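PDB 4MIY: inositol 2-dehydrogenase/D-chiro-inositol 3-dehydrogenase from Lactobacillus casei, which catalyses the NAD-dependent oxidation of myo-inositol and of D-chiro-inositol to the corresponding keto-inositols. Local coordinates for residues R15-R20 against A69-S74; A86-K91 against V110-T115; F92-K97 against N283-E288; V120-F125 against Q287-E292. All blocks are in the same frame, centred on the assembly; numbering follows the deposited sequence.

Interaction 1 of 4, residues R15-R20 against A69-S74; sequences RAHIDR and AVFVVS. With NAD (nicotinamide-adenine-dinucleotide), chain E.
His17 on helix 12-24 meets Phe71 on strand 69-72 in a T-shaped pair. The edge of the phenyl ring is directed at one face of the imidazole. The ring centroids lie 5.6 Å apart and the planes are turned by 62°. The nearest atoms are His17 CG and Phe71 CD2, at 4.2 Å. Val73 comes in from another direction, at the edge of the imidazole. Its CG2 methyl sits 4.2 Å from His17 CD2, near the plane of that ring.

Both ring nitrogens of His17 are used. Arg20, one turn further along the helix, donates from NE to His17 ND1 over 3.1 Å. The acceptor lies in the guanidinium plane, but the donor is tilted 28° out of the imidazole plane. His17 NE2, the other ring nitrogen, is hydrogen-bonded to Glu96 OE2. Phe71 in turn stacks on Phe94 of the neighbouring strand.

Val73 has a second role in the cofactor pocket. Its chi1 of -152° sends CG1 away from the backbone N and toward the ribose, where it lies 3.9 Å from O4D of NAD. Ser74 follows, with CB 3.5 Å from C5A of the adenine. A glycine-rich turn of the Rossmann type, with Gly9, Gly11 and Gly14, probably leads into helix 12-24, and Met13 N and Ala12 N bind NAD.

ND1 accepts from Arg20 NE, so the ring proton probably sits on NE2, next to Glu96. Bonds at both nitrogens would fix the rotation of the buried imidazole, with the phenyl over one face and the valine at its edge.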
# COMPACT_ATOMS: atom_id res chain seq x y z
N ARG A 15 -10.27 36.00 4.00
CA ARG A 15 -10.39 35.77 5.41
C ARG A 15 -9.51 34.62 5.88
O ARG A 15 -9.04 34.62 6.98
CB ARG A 15 -11.82 35.44 5.77
CG ARG A 15 -12.77 36.63 5.76
CD ARG A 15 -14.26 36.15 5.81
NE ARG A 15 -14.62 35.59 7.08
CZ ARG A 15 -15.03 36.30 8.12
NH1 ARG A 15 -15.14 37.60 8.04
NH2 ARG A 15 -15.34 35.69 9.23
N ALA A 16 -9.33 33.65 5.02
CA ALA A 16 -8.48 32.53 5.35
C ALA A 16 -7.00 32.93 5.43
O ALA A 16 -6.31 32.45 6.24
CB ALA A 16 -8.68 31.41 4.37
N HIS A 17 -6.59 33.83 4.57
CA HIS A 17 -5.25 34.42 4.67
C HIS A 17 -5.09 35.29 5.92
O HIS A 17 -4.09 35.28 6.55
CB HIS A 17 -4.89 35.20 3.44
CG HIS A 17 -4.44 34.36 2.30
ND1 HIS A 17 -3.67 33.25 2.47
CD2 HIS A 17 -4.64 34.48 0.98
CE1 HIS A 17 -3.42 32.71 1.30
NE2 HIS A 17 -3.98 33.45 0.37
N ILE A 18 -6.13 36.05 6.26
CA ILE A 18 -6.12 36.79 7.50
C ILE A 18 -5.99 35.89 8.70
O ILE A 18 -5.25 36.17 9.60
CB ILE A 18 -7.38 37.68 7.65
CG1 ILE A 18 -7.35 38.77 6.61
CG2 ILE A 18 -7.54 38.19 9.07
CD1 ILE A 18 -8.60 39.60 6.57
N ASP A 19 -6.74 34.82 8.70
CA ASP A 19 -6.63 33.82 9.74
C ASP A 19 -5.20 33.27 9.84
O ASP A 19 -4.67 33.10 10.90
CB ASP A 19 -7.62 32.69 9.46
CG ASP A 19 -7.64 31.68 10.55
OD1 ASP A 19 -7.87 32.07 11.67
OD2 ASP A 19 -7.39 30.51 10.27
N ARG A 20 -4.61 33.00 8.69
CA ARG A 20 -3.24 32.54 8.63
C ARG A 20 -2.29 33.54 9.27
O ARG A 20 -1.51 33.18 10.10
CB ARG A 20 -2.82 32.23 7.17
CG ARG A 20 -3.15 30.80 6.76
CD ARG A 20 -2.71 30.41 5.38
NE ARG A 20 -3.62 30.82 4.35
CZ ARG A 20 -4.69 30.15 3.96
NH1 ARG A 20 -5.01 29.00 4.49
NH2 ARG A 20 -5.41 30.62 3.00
N ALA A 69 3.46 45.07 3.26
CA ALA A 69 3.03 44.16 2.24
C ALA A 69 1.52 44.14 2.09
O ALA A 69 0.81 44.35 3.01
CB ALA A 69 3.52 42.75 2.54
N VAL A 70 1.10 43.87 0.88
CA VAL A 70 -0.30 43.71 0.57
C VAL A 70 -0.63 42.31 0.04
O VAL A 70 0.11 41.76 -0.69
CB VAL A 70 -0.83 44.81 -0.38
CG1 VAL A 70 -0.67 46.16 0.28
CG2 VAL A 70 -0.13 44.81 -1.67
N PHE A 71 -1.76 41.79 0.48
CA PHE A 71 -2.32 40.58 -0.07
C PHE A 71 -3.50 40.93 -0.95
O PHE A 71 -4.38 41.58 -0.52
CB PHE A 71 -2.77 39.64 1.05
CG PHE A 71 -1.67 38.82 1.64
CD1 PHE A 71 -0.61 39.41 2.23
CD2 PHE A 71 -1.72 37.47 1.61
CE1 PHE A 71 0.37 38.66 2.77
CE2 PHE A 71 -0.73 36.75 2.11
CZ PHE A 71 0.30 37.34 2.71
N VAL A 72 -3.46 40.52 -2.20
CA VAL A 72 -4.55 40.80 -3.12
C VAL A 72 -5.38 39.56 -3.30
O VAL A 72 -4.94 38.61 -3.90
CB VAL A 72 -4.07 41.22 -4.45
CG1 VAL A 72 -5.22 41.66 -5.31
CG2 VAL A 72 -3.01 42.29 -4.35
N VAL A 73 -6.57 39.59 -2.75
CA VAL A 73 -7.43 38.43 -2.68
C VAL A 73 -8.86 38.73 -3.13
O VAL A 73 -9.79 38.19 -2.62
CB VAL A 73 -7.44 37.82 -1.26
CG1 VAL A 73 -7.72 36.33 -1.33
CG2 VAL A 73 -6.11 38.05 -0.55
N SER A 74 -8.98 39.60 -4.10
CA SER A 74 -10.25 40.05 -4.66
C SER A 74 -10.65 39.11 -5.79
O SER A 74 -10.02 38.10 -5.98
CB SER A 74 -10.09 41.48 -5.13
OG SER A 74 -9.04 41.63 -6.02
PA NAD E . -14.84 35.62 -2.82
O1A NAD E . -15.79 36.03 -3.84
O2A NAD E . -15.24 35.01 -1.64
O5B NAD E . -14.10 36.87 -2.20
C5B NAD E . -13.57 37.91 -2.92
C4B NAD E . -13.75 39.21 -2.14
O4B NAD E . -13.22 40.23 -2.95
C3B NAD E . -15.19 39.67 -1.97
O3B NAD E . -15.40 40.03 -0.66
C2B NAD E . -15.36 40.83 -2.91
O2B NAD E . -16.30 41.77 -2.46
C1B NAD E . -14.01 41.43 -2.90
N9A NAD E . -13.67 42.22 -4.07
C8A NAD E . -13.98 42.01 -5.31
N7A NAD E . -13.42 42.90 -6.12
C5A NAD E . -12.72 43.72 -5.36
C6A NAD E . -11.91 44.90 -5.53
N6A NAD E . -11.65 45.44 -6.70
N1A NAD E . -11.35 45.40 -4.46
C2A NAD E . -11.54 44.94 -3.28
N3A NAD E . -12.30 43.89 -3.04
C4A NAD E . -12.89 43.26 -4.03
O3 NAD E . -13.75 34.83 -3.65
PN NAD E . -12.49 33.97 -3.05
O1N NAD E . -12.84 32.56 -3.08
O2N NAD E . -12.20 34.39 -1.73
O5D NAD E . -11.39 34.11 -4.09
C5D NAD E . -10.59 35.26 -4.09
C4D NAD E . -9.35 35.06 -4.89
O4D NAD E . -8.63 34.01 -4.27
C3D NAD E . -9.66 34.66 -6.29
O3D NAD E . -8.68 35.21 -7.12
C2D NAD E . -9.51 33.14 -6.19
O2D NAD E . -9.18 32.68 -7.44
C1D NAD E . -8.37 33.01 -5.23
N1N NAD E . -8.32 31.69 -4.60
C2N NAD E . -7.22 30.94 -4.71
C3N NAD E . -7.13 29.67 -4.19
C7N NAD E . -5.85 28.87 -4.32
O7N NAD E . -4.80 29.39 -4.49
N7N NAD E . -5.97 27.61 -4.18
C4N NAD E . -8.21 29.18 -3.47
C5N NAD E . -9.32 29.99 -3.38
C6N NAD E . -9.35 31.23 -3.96

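Interaction 2 of 4, residues A86-K91 against V110-T115; sequences ALDTDK and VDKELT
Lys112 reaches Asp88 from an unusual direction: its ammonium group stands above the carboxylate, 50° out of the plane. The salt bridge is short all the same, with Lys112 NZ 2.7 Å from Asp88 OD1. The other oxygen, Asp88 OD2, lies further off, at 3.8 Å from Lys112 NZ. A second acceptor, the backbone oxygen of Leu84, also holds this ammonium group. The lysine is stretched out along its whole length. CG leaves on the far side from the backbone N, chi1 -172°, and the rest of the chain runs straight on to the loop.

On the way the aliphatic part passes Leu87, and the two side chains run in opposite directions. Lys112 CD lies 3.9 Å from Leu87 CB. Leu87 also turns its CD2 methyl to Glu113, 4.1 Å from Glu113 CG, and the two side chains cross at about a right angle. The polar end of Glu113 points elsewhere, and its OE2 takes the backbone N of Val120 and of Ile121.

The contact joins two neighbouring crossovers of the Rossmann sheet. The 86-91 loop leads from helix 79-86 into strand 92-95, and helix 103-113 comes after that strand. A type I turn from Ala86 to Thr89 shapes the loop. Thr89 OG1 donates to Ala86 O, on a lone pair in the carbonyl plane, over an unusually short 2.5 Å. The same hydroxyl oxygen accepts from Lys91 N at 3.1 Å, which makes an ST turn. Leu87 is buried and rests on Ile93 of the sheet, while Asp88 lies in the exposed part of the turn.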
# COMPACT_ATOMS: atom_id res chain seq x y z
N ALA A 86 -0.20 48.79 -6.90
CA ALA A 86 0.72 48.52 -5.81
C ALA A 86 2.15 48.63 -6.29
O ALA A 86 3.04 48.92 -5.52
CB ALA A 86 0.42 47.13 -5.23
N LEU A 87 2.36 48.43 -7.57
CA LEU A 87 3.67 48.58 -8.15
C LEU A 87 4.15 50.04 -8.26
O LEU A 87 5.28 50.25 -8.56
CB LEU A 87 3.74 47.91 -9.49
CG LEU A 87 3.72 46.40 -9.47
CD1 LEU A 87 3.37 45.87 -10.81
CD2 LEU A 87 5.08 45.93 -9.07
N ASP A 88 3.25 50.97 -8.06
CA ASP A 88 3.62 52.37 -7.91
C ASP A 88 4.11 52.68 -6.50
O ASP A 88 4.60 53.74 -6.26
CB ASP A 88 2.44 53.28 -8.20
CG ASP A 88 2.06 53.31 -9.65
OD1 ASP A 88 2.90 53.09 -10.52
OD2 ASP A 88 0.89 53.54 -9.88
N THR A 89 3.92 51.75 -5.56
CA THR A 89 4.52 51.83 -4.24
C THR A 89 5.74 50.94 -4.16
O THR A 89 6.12 50.33 -5.12
CB THR A 89 3.61 51.35 -3.18
OG1 THR A 89 3.49 49.93 -3.27
CG2 THR A 89 2.27 51.96 -3.32
N ASP A 90 6.33 50.88 -2.99
CA ASP A 90 7.49 50.06 -2.75
C ASP A 90 7.12 48.77 -2.01
O ASP A 90 7.95 48.02 -1.60
CB ASP A 90 8.56 50.85 -1.95
CG ASP A 90 9.58 51.52 -2.86
OD1 ASP A 90 9.70 51.08 -4.00
OD2 ASP A 90 10.27 52.45 -2.46
N LYS A 91 5.84 48.55 -1.84
CA LYS A 91 5.38 47.43 -1.06
C LYS A 91 5.60 46.07 -1.72
O LYS A 91 5.65 45.93 -2.90
CB LYS A 91 3.91 47.60 -0.70
CG LYS A 91 3.63 48.81 0.16
CD LYS A 91 2.18 49.05 0.26
CE LYS A 91 1.77 50.14 1.24
NZ LYS A 91 2.65 51.27 1.23
N VAL A 110 4.25 42.15 -15.66
CA VAL A 110 5.62 41.79 -15.88
C VAL A 110 6.53 42.97 -16.35
O VAL A 110 7.64 43.14 -15.88
CB VAL A 110 5.69 40.60 -16.82
CG1 VAL A 110 7.04 40.36 -17.26
CG2 VAL A 110 5.19 39.36 -16.11
N ASP A 111 6.02 43.76 -17.27
CA ASP A 111 6.80 44.80 -17.87
C ASP A 111 7.05 45.89 -16.86
O ASP A 111 8.10 46.45 -16.81
CB ASP A 111 6.07 45.39 -19.07
CG ASP A 111 6.12 44.49 -20.29
OD1 ASP A 111 7.02 43.64 -20.39
OD2 ASP A 111 5.27 44.69 -21.17
N LYS A 112 6.06 46.17 -16.07
CA LYS A 112 6.19 47.16 -15.05
C LYS A 112 7.06 46.76 -13.88
O LYS A 112 7.88 47.51 -13.42
CB LYS A 112 4.84 47.52 -14.53
CG LYS A 112 4.93 48.64 -13.64
CD LYS A 112 3.65 49.09 -13.23
CE LYS A 112 3.70 50.51 -12.85
NZ LYS A 112 2.50 50.97 -12.17
N GLU A 113 6.88 45.54 -13.40
CA GLU A 113 7.73 45.09 -12.34
C GLU A 113 9.18 45.08 -12.78
O GLU A 113 10.06 45.36 -12.00
CB GLU A 113 7.29 43.72 -11.78
CG GLU A 113 7.95 43.40 -10.47
CD GLU A 113 7.63 42.03 -9.88
OE1 GLU A 113 7.44 41.08 -10.65
OE2 GLU A 113 7.61 41.95 -8.67
N LEU A 114 9.42 44.79 -14.06
CA LEU A 114 10.75 44.75 -14.64
C LEU A 114 11.45 46.12 -14.66
O LEU A 114 12.64 46.17 -14.81
CB LEU A 114 10.72 44.20 -16.07
CG LEU A 114 10.78 42.70 -16.15
CD2 LEU A 114 12.06 42.29 -15.74
N THR A 115 10.68 47.18 -14.49
CA THR A 115 11.18 48.52 -14.31
C THR A 115 11.63 48.82 -12.88
O THR A 115 12.19 49.87 -12.62
CB THR A 115 10.17 49.57 -14.69
OG1 THR A 115 9.12 49.68 -13.74
CG2 THR A 115 9.62 49.32 -16.04

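Interaction 3 of 4, residues F92-K97 against N283-E288; sequences FIFTEK and NTEVQE. With NAD (nicotinamide-adenine-dinucleotide), chain E.
Phe94 points its ring at the carboxyl end of Glu285, which meets it at the edge and near its plane. Phe94 CZ is 3.7 Å from Glu285 CD, and Phe94 CE2 is 3.9 Å from Glu285 CG. The ring and carboxylate planes are turned 78° apart. Glu285 extends its chain to get there, with CG opposite the backbone N, chi1 156°. This is the close part of the contact. Val286 is looser, with its CG2 4.4 Å from Phe94 CZ.

Strand 92-95 belongs to the parallel sheet of the Rossmann fold. Helix 279-294 comes from the C-terminal half of the chain and packs on that sheet. His17 and Phe289 meet the Phe94 ring edge-to-face.

At Glu96 and Lys97 the segment turns to the cofactor rather than the helix. Glu96 barely touches the helix: Glu96 OE2 and Glu285 OE2 are 4.5 Å apart. Glu96 OE2 also has His17 NE2 as a partner, which may ease the closeness of the two carboxylates. The backbone O of Lys97 accepts from the ribose hydroxyl O3D of NAD at 3.0 Å, and Lys97 NZ makes a weak bond to O2D.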
# COMPACT_ATOMS: atom_id res chain seq x y z
N PHE A 92 5.78 45.08 -0.88
CA PHE A 92 5.75 43.71 -1.32
C PHE A 92 4.29 43.31 -1.62
O PHE A 92 3.38 43.79 -1.02
CB PHE A 92 6.36 42.82 -0.24
CG PHE A 92 7.85 42.98 -0.09
CD1 PHE A 92 8.70 42.25 -0.84
CD2 PHE A 92 8.37 43.86 0.82
CE1 PHE A 92 10.06 42.37 -0.68
CE2 PHE A 92 9.68 43.97 0.96
CZ PHE A 92 10.54 43.25 0.21
N ILE A 93 4.13 42.41 -2.56
CA ILE A 93 2.83 42.04 -3.08
C ILE A 93 2.68 40.51 -3.18
O ILE A 93 3.43 39.86 -3.87
CB ILE A 93 2.64 42.62 -4.47
CG1 ILE A 93 2.77 44.14 -4.46
CG2 ILE A 93 1.31 42.21 -5.04
CD1 ILE A 93 3.13 44.68 -5.79
N PHE A 94 1.71 40.00 -2.44
CA PHE A 94 1.23 38.63 -2.57
C PHE A 94 -0.14 38.70 -3.22
O PHE A 94 -1.06 39.17 -2.66
CB PHE A 94 1.12 37.95 -1.20
CG PHE A 94 0.76 36.49 -1.27
CD1 PHE A 94 -0.55 36.10 -1.35
CD2 PHE A 94 1.73 35.52 -1.28
CE1 PHE A 94 -0.88 34.79 -1.42
CE2 PHE A 94 1.39 34.20 -1.36
CZ PHE A 94 0.10 33.84 -1.43
N THR A 95 -0.21 38.21 -4.44
CA THR A 95 -1.48 38.10 -5.11
C THR A 95 -1.88 36.65 -5.22
O THR A 95 -1.10 35.83 -5.58
CB THR A 95 -1.50 38.80 -6.48
OG1 THR A 95 -2.80 38.76 -7.02
CG2 THR A 95 -0.56 38.20 -7.40
N GLU A 96 -3.11 36.37 -4.87
CA GLU A 96 -3.66 35.10 -5.24
C GLU A 96 -3.65 34.92 -6.75
O GLU A 96 -3.59 35.87 -7.49
CB GLU A 96 -5.05 34.89 -4.66
CG GLU A 96 -5.06 34.24 -3.29
CD GLU A 96 -4.39 32.87 -3.28
OE1 GLU A 96 -4.27 32.27 -4.34
OE2 GLU A 96 -3.98 32.43 -2.23
N LYS A 97 -3.72 33.68 -7.19
CA LYS A 97 -3.96 33.36 -8.56
C LYS A 97 -5.32 33.89 -8.96
O LYS A 97 -6.19 33.94 -8.15
CB LYS A 97 -3.96 31.85 -8.76
CG LYS A 97 -4.68 31.14 -7.69
CD LYS A 97 -5.69 30.17 -8.16
CE LYS A 97 -6.65 30.75 -9.11
NZ LYS A 97 -7.94 30.05 -8.96
N ASN A 283 -0.09 27.38 4.41
CA ASN A 283 0.68 27.85 5.52
C ASN A 283 2.14 28.05 5.14
O ASN A 283 2.67 29.08 5.40
CB ASN A 283 0.58 26.88 6.68
CG ASN A 283 -0.73 26.96 7.41
OD1 ASN A 283 -1.47 27.88 7.26
ND2 ASN A 283 -1.01 25.95 8.18
N THR A 284 2.73 27.09 4.47
CA THR A 284 4.13 27.18 4.10
C THR A 284 4.43 28.32 3.13
O THR A 284 5.39 29.03 3.28
CB THR A 284 4.63 25.84 3.55
OG1 THR A 284 4.50 24.85 4.56
CG2 THR A 284 6.07 25.93 3.15
N GLU A 285 3.56 28.49 2.17
CA GLU A 285 3.66 29.52 1.18
C GLU A 285 3.62 30.92 1.76
O GLU A 285 4.45 31.72 1.48
CB GLU A 285 2.53 29.30 0.21
CG GLU A 285 2.07 30.44 -0.54
CD GLU A 285 0.78 30.18 -1.34
OE1 GLU A 285 0.92 30.03 -2.52
OE2 GLU A 285 -0.30 30.20 -0.79
N VAL A 286 2.67 31.17 2.62
CA VAL A 286 2.52 32.45 3.24
C VAL A 286 3.60 32.73 4.27
O VAL A 286 4.09 33.82 4.38
CB VAL A 286 1.12 32.60 3.83
CG1 VAL A 286 1.00 33.89 4.55
CG2 VAL A 286 0.12 32.53 2.75
N GLN A 287 4.03 31.71 5.00
CA GLN A 287 5.09 31.92 5.94
C GLN A 287 6.37 32.29 5.25
O GLN A 287 7.11 33.11 5.73
CB GLN A 287 5.32 30.69 6.79
CG GLN A 287 6.31 30.90 7.91
CD GLN A 287 5.81 31.83 8.98
OE1 GLN A 287 4.98 31.48 9.77
NE2 GLN A 287 6.35 33.01 9.01
N GLU A 288 6.64 31.69 4.11
CA GLU A 288 7.83 32.02 3.36
C GLU A 288 7.80 33.48 2.85
O GLU A 288 8.77 34.19 2.94
CB GLU A 288 8.03 31.08 2.19
CG GLU A 288 9.34 31.27 1.47
CD GLU A 288 9.42 30.49 0.21
OE1 GLU A 288 8.83 30.90 -0.77
OE2 GLU A 288 10.04 29.45 0.22
PA NAD E . -14.84 35.62 -2.82
O1A NAD E . -15.79 36.03 -3.84
O2A NAD E . -15.24 35.01 -1.64
O5B NAD E . -14.10 36.87 -2.20
C5B NAD E . -13.57 37.91 -2.92
C4B NAD E . -13.75 39.21 -2.14
O4B NAD E . -13.22 40.23 -2.95
C3B NAD E . -15.19 39.67 -1.97
O3B NAD E . -15.40 40.03 -0.66
C2B NAD E . -15.36 40.83 -2.91
O2B NAD E . -16.30 41.77 -2.46
C1B NAD E . -14.01 41.43 -2.90
N9A NAD E . -13.67 42.22 -4.07
C8A NAD E . -13.98 42.01 -5.31
N7A NAD E . -13.42 42.90 -6.12
C5A NAD E . -12.72 43.72 -5.36
C6A NAD E . -11.91 44.90 -5.53
N6A NAD E . -11.65 45.44 -6.70
N1A NAD E . -11.35 45.40 -4.46
C2A NAD E . -11.54 44.94 -3.28
N3A NAD E . -12.30 43.89 -3.04
C4A NAD E . -12.89 43.26 -4.03
O3 NAD E . -13.75 34.83 -3.65
PN NAD E . -12.49 33.97 -3.05
O1N NAD E . -12.84 32.56 -3.08
O2N NAD E . -12.20 34.39 -1.73
O5D NAD E . -11.39 34.11 -4.09
C5D NAD E . -10.59 35.26 -4.09
C4D NAD E . -9.35 35.06 -4.89
O4D NAD E . -8.63 34.01 -4.27
C3D NAD E . -9.66 34.66 -6.29
O3D NAD E . -8.68 35.21 -7.12
C2D NAD E . -9.51 33.14 -6.19
O2D NAD E . -9.18 32.68 -7.44
C1D NAD E . -8.37 33.01 -5.23
N1N NAD E . -8.32 31.69 -4.60
C2N NAD E . -7.22 30.94 -4.71
C3N NAD E . -7.13 29.67 -4.19
C7N NAD E . -5.85 28.87 -4.32
O7N NAD E . -4.80 29.39 -4.49
N7N NAD E . -5.97 27.61 -4.18
C4N NAD E . -8.21 29.18 -3.47
C5N NAD E . -9.32 29.99 -3.38
C6N NAD E . -9.35 31.23 -3.96

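Interaction 4 of 4, residues V120-F125 against Q287-E292; sequences VIQVGF and QEFIDE. Unlike the reference sequence in segment 287-292: Glu292 (reference Gln).
Gln122 and Phe289 lie alongside each other and run in opposite directions, one from strand 121-123 and the other from helix 279-294. The amide plane of Gln122 is turned 79° from the phenyl plane. The amide oxygen meets the ring at its edge, with Gln122 OE1 3.4 Å from Phe289 CD1. The same oxygen lies 3.6 Å from Phe289 CB. Further back along the glutamine, Gln122 CB is 3.9 Å from Phe289 CD1. Both side chains reach toward the other segment, with CG opposite the backbone N, chi1 -179° for Gln122 and 176° for Phe289.

Val120 O also sits near the plane of the phenyl ring, at a looser 4.5 Å from Phe289 CE1. Phe289 is wedged against the sheet, where it touches Phe92.

The polar end of Gln122 is tied to the helix through water. One water molecule donates to Gln122 OE1 at 2.7 Å and to Glu288 OE1 at 2.9 Å. This gives the buried amide oxygen a stronger partner than the C-H edge of the phenyl ring. Glu288 OE1 is also hydrogen-bonded to Tyr129 OH, which probably helps hold the carboxylate in place for the water.

Gly124, further along the segment, sits at the centre of an inverse gamma turn and touches NAD. The arrangement is consistent with the Gfo/Idh/MocA family of dehydrogenases. A helix from the C-terminal part of the chain lies against the last strand of the parallel Rossmann sheet, beside the cofactor site.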
# COMPACT_ATOMS: atom_id res chain seq x y z
N VAL A 120 9.02 42.18 -6.25
CA VAL A 120 8.17 42.29 -5.09
C VAL A 120 6.94 41.39 -5.14
O VAL A 120 6.28 41.26 -4.18
CB VAL A 120 7.69 43.73 -4.84
CG1 VAL A 120 8.82 44.57 -4.32
CG2 VAL A 120 7.17 44.34 -6.09
N ILE A 121 6.68 40.78 -6.28
CA ILE A 121 5.46 40.00 -6.41
C ILE A 121 5.67 38.49 -6.22
O ILE A 121 6.53 37.91 -6.83
CB ILE A 121 4.83 40.19 -7.76
CG1 ILE A 121 4.33 41.63 -7.94
CG2 ILE A 121 3.66 39.22 -7.92
CD1 ILE A 121 4.17 42.01 -9.37
N GLN A 122 4.83 37.93 -5.37
CA GLN A 122 4.63 36.49 -5.28
C GLN A 122 3.19 36.14 -5.63
O GLN A 122 2.28 36.78 -5.19
CB GLN A 122 4.99 35.98 -3.89
CG GLN A 122 4.84 34.47 -3.74
CD GLN A 122 5.48 33.94 -2.50
OE1 GLN A 122 6.34 34.55 -1.93
NE2 GLN A 122 5.05 32.80 -2.08
N VAL A 123 3.02 35.11 -6.44
CA VAL A 123 1.70 34.67 -6.86
C VAL A 123 1.32 33.38 -6.13
O VAL A 123 2.12 32.52 -5.99
CB VAL A 123 1.67 34.42 -8.34
CG1 VAL A 123 0.33 33.98 -8.76
CG2 VAL A 123 2.04 35.68 -9.05
N GLY A 124 0.07 33.27 -5.72
CA GLY A 124 -0.36 32.20 -4.86
C GLY A 124 -0.52 30.78 -5.40
O GLY A 124 -1.48 30.13 -5.08
N PHE A 125 0.44 30.30 -6.17
CA PHE A 125 0.44 28.92 -6.59
C PHE A 125 1.01 27.99 -5.49
O PHE A 125 2.17 27.70 -5.49
CB PHE A 125 1.20 28.73 -7.90
CG PHE A 125 0.55 29.38 -9.09
CD1 PHE A 125 -0.68 29.00 -9.51
CD2 PHE A 125 1.18 30.36 -9.77
CE1 PHE A 125 -1.28 29.59 -10.59
CE2 PHE A 125 0.59 30.97 -10.85
CZ PHE A 125 -0.64 30.58 -11.24
N GLN A 287 4.03 31.71 5.00
CA GLN A 287 5.09 31.92 5.94
C GLN A 287 6.37 32.29 5.25
O GLN A 287 7.11 33.11 5.73
CB GLN A 287 5.32 30.69 6.79
CG GLN A 287 6.31 30.90 7.91
CD GLN A 287 5.81 31.83 8.98
OE1 GLN A 287 4.98 31.48 9.77
NE2 GLN A 287 6.35 33.01 9.01
N GLU A 288 6.64 31.69 4.11
CA GLU A 288 7.83 32.02 3.36
C GLU A 288 7.80 33.48 2.85
O GLU A 288 8.77 34.19 2.94
CB GLU A 288 8.03 31.08 2.19
CG GLU A 288 9.34 31.27 1.47
CD GLU A 288 9.42 30.49 0.21
OE1 GLU A 288 8.83 30.90 -0.77
OE2 GLU A 288 10.04 29.45 0.22
N PHE A 289 6.66 33.92 2.36
CA PHE A 289 6.51 35.29 1.89
C PHE A 289 6.79 36.26 3.04
O PHE A 289 7.56 37.16 2.91
CB PHE A 289 5.12 35.49 1.29
CG PHE A 289 4.84 36.91 0.86
CD1 PHE A 289 5.33 37.39 -0.31
CD2 PHE A 289 4.12 37.74 1.64
CE1 PHE A 289 5.09 38.70 -0.68
CE2 PHE A 289 3.88 39.02 1.26
CZ PHE A 289 4.37 39.48 0.12
N ILE A 290 6.15 36.04 4.17
CA ILE A 290 6.37 36.87 5.32
C ILE A 290 7.84 36.89 5.77
O ILE A 290 8.37 37.93 6.04
CB ILE A 290 5.48 36.43 6.49
CG1 ILE A 290 4.00 36.69 6.20
CG2 ILE A 290 5.89 37.11 7.79
CD1 ILE A 290 3.66 38.10 5.81
N ASP A 291 8.49 35.74 5.82
CA ASP A 291 9.88 35.66 6.17
C ASP A 291 10.80 36.45 5.24
O ASP A 291 11.75 37.03 5.66
CB ASP A 291 10.35 34.21 6.18
CG ASP A 291 9.77 33.38 7.31
OD1 ASP A 291 9.13 33.88 8.23
OD2 ASP A 291 10.01 32.18 7.29
N GLU A 292 10.49 36.45 3.96
CA GLU A 292 11.24 37.24 3.03
C GLU A 292 11.05 38.73 3.26
O GLU A 292 11.98 39.47 3.25
CB GLU A 292 10.90 36.86 1.59
CG GLU A 292 11.38 35.51 1.17
CD GLU A 292 12.87 35.34 1.27
OE1 GLU A 292 13.30 34.52 2.07
OE2 GLU A 292 13.60 36.00 0.55
O HOH W 1 8.82 33.82 -1.09

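Interactions 1, 3 and 4 share the parallel sheet of the Rossmann fold and lie close together. The centres of interactions 3 and 4 are about 4 Å apart, and both use helix 279-294. The centres of interactions 1 and 3 are about 9 Å apart. Phe71 CD2 and Phe94 CD1 join these two at 3.5 Å, and Phe71 CE1 reaches Phe289 CE2 of interaction 4 at 3.8 Å. NAD lies at interactions 1 and 3 and touches Gly124 of interaction 4. Interaction 2 is more remote, its centre about 20, 17 and 15 Å from those of interactions 1, 3 and 4. Glu113 leads from it to interaction 4, and Leu87 to Ile93 of interaction 3.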